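Probable branched-chain-amino-acid aminotransferase (Thermotoga maritima MSB8, PDB 3CSW) probably transfers the amino group of leucine, isoleucine or valine to 2-oxoglutarate with pyridoxal phosphate as cofactor, a reaction of branched-chain amino acid biosynthesis. Local coordinates at residues R156-I159 with D164-L167. Sequence-based numbering, arbitrary orientation.
Sequences RREI and DVIL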
loop_
_atom_site.group_PDB
_atom_site.type_symbol
_atom_site.label_atom_id
_atom_site.label_comp_id
_atom_site.label_asym_id
_atom_site.label_seq_id
_atom_site.Cartn_x
_atom_site.Cartn_y
_atom_site.Cartn_z
ATOM N N ARG A 156 17.884 6.060 -12.184
ATOM C CA ARG A 156 19.170 6.209 -12.852
ATOM C C ARG A 156 19.691 7.633 -12.820
ATOM O O ARG A 156 20.894 7.821 -12.815
ATOM C CB ARG A 156 19.122 5.729 -14.299
ATOM C CG ARG A 156 18.892 4.264 -14.369
ATOM C CD ARG A 156 19.421 3.643 -15.590
ATOM N NE ARG A 156 19.086 2.230 -15.582
ATOM C CZ ARG A 156 19.001 1.466 -16.663
ATOM N NH1 ARG A 156 19.277 1.958 -17.853
ATOM N NH2 ARG A 156 18.644 0.198 -16.558
ATOM N N ARG A 157 18.801 8.620 -12.778
ATOM C CA ARG A 157 19.220 10.014 -12.672
ATOM C C ARG A 157 19.801 10.369 -11.300
ATOM O O ARG A 157 20.366 11.446 -11.126
ATOM C CB ARG A 157 18.064 10.958 -13.011
ATOM C CG ARG A 157 17.639 10.873 -14.477
ATOM C CD ARG A 157 16.471 11.797 -14.787
ATOM N NE ARG A 157 16.825 13.214 -14.756
ATOM C CZ ARG A 157 17.367 13.885 -15.768
ATOM N NH1 ARG A 157 17.627 13.287 -16.918
ATOM N NH2 ARG A 157 17.653 15.171 -15.618
ATOM N N GLU A 158 19.641 9.467 -10.337
ATOM C CA GLU A 158 20.218 9.606 -8.996
ATOM C C GLU A 158 21.640 9.072 -8.878
ATOM O O GLU A 158 22.268 9.254 -7.858
ATOM C CB GLU A 158 19.361 8.860 -7.971
ATOM C CG GLU A 158 17.963 9.410 -7.788
ATOM C CD GLU A 158 17.171 8.628 -6.737
ATOM O OE1 GLU A 158 17.500 7.456 -6.485
ATOM O OE2 GLU A 158 16.212 9.185 -6.185
ATOM N N ILE A 159 22.153 8.406 -9.900
ATOM C CA ILE A 159 23.480 7.822 -9.805
ATOM C C ILE A 159 24.499 8.938 -10.031
ATOM O O ILE A 159 24.787 9.283 -11.172
ATOM C CB ILE A 159 23.697 6.666 -10.813
ATOM C CG1 ILE A 159 22.615 5.584 -10.663
ATOM C CG2 ILE A 159 25.085 6.089 -10.616
ATOM C CD1 ILE A 159 22.536 4.645 -11.877
ATOM N N ASP A 164 25.461 2.281 -8.590
ATOM C CA ASP A 164 24.044 2.063 -8.860
ATOM C C ASP A 164 23.288 2.439 -7.586
ATOM O O ASP A 164 23.882 2.544 -6.522
ATOM C CB ASP A 164 23.792 0.599 -9.268
ATOM C CG ASP A 164 22.445 0.387 -9.979
ATOM O OD1 ASP A 164 21.715 1.371 -10.200
ATOM O OD2 ASP A 164 22.106 -0.776 -10.316
ATOM N N VAL A 165 21.989 2.694 -7.713
ATOM C CA VAL A 165 21.094 2.940 -6.579
ATOM C C VAL A 165 20.178 1.708 -6.389
ATOM O O VAL A 165 19.826 1.037 -7.349
ATOM C CB VAL A 165 20.258 4.239 -6.743
ATOM C CG1 VAL A 165 21.171 5.479 -6.674
ATOM C CG2 VAL A 165 19.409 4.224 -8.038
ATOM N N ILE A 166 19.836 1.403 -5.133
ATOM C CA ILE A 166 18.990 0.269 -4.785
ATOM C C ILE A 166 17.521 0.711 -4.600
ATOM O O ILE A 166 17.202 1.502 -3.709
ATOM C CB ILE A 166 19.523 -0.422 -3.504
ATOM C CG1 ILE A 166 21.041 -0.711 -3.620
ATOM C CG2 ILE A 166 18.733 -1.659 -3.171
ATOM C CD1 ILE A 166 21.528 -1.420 -4.879
ATOM N N LEU A 167 16.653 0.220 -5.482
ATOM C CA LEU A 167 15.212 0.437 -5.385
ATOM C C LEU A 167 14.597 -0.593 -4.442
ATOM O O LEU A 167 14.795 -1.805 -4.610
ATOM C CB LEU A 167 14.510 0.365 -6.752
ATOM C CG LEU A 167 14.715 1.467 -7.798
ATOM C CD1 LEU A 167 16.022 1.248 -8.538
ATOM C CD2 LEU A 167 13.516 1.598 -8.764
#
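V165 points its side chain at the type I turn R156–I159, and E158 lies across it at about a right angle. From its root outward, E158 first sets CB against V165 CG1, at 4.0 Å. The chain then runs extended beyond CG (chi2 -179°), carrying OE1 past the valine's methyls, 4.1 Å from V165 CG2, to a hydrogen bond with S130 OG. Glutamate suits the place because its methylenes are apolar while its carboxylate can reach polar partners. I159 suits as a branched apolar chain: its CG1 lies 4.2 Å from V165 CG1, and its CD1 comes within 3.8 Å of D164 OD1. V165 CG1 is thus met by both E158 CB and I159 CG1, which favours an apolar, branched residue. D164 has its CG anti to the backbone N (chi1 -162°), which brings OD1 beside the V165 amide nitrogen: V165 N donates to D164 OD1 at 2.8 Å in a bent bond (131° at the hydrogen), from above the carboxylate plane. Aspartate's short chain also offers OD1 to S178 OG and OD2 to S180 OG and F179 N, and replacing D164 with an alanine is likely to leave both amides and both serine hydroxyls without this partner. The turn follows helix 150-156, whose A155 touches V165 and whose R156 contacts the pyridoxal phosphate, and so packs the helix-to-strand connection against strand 164-168, which runs between parallel strand 125-129 and antiparallel strand 174-177 of a mixed sheet.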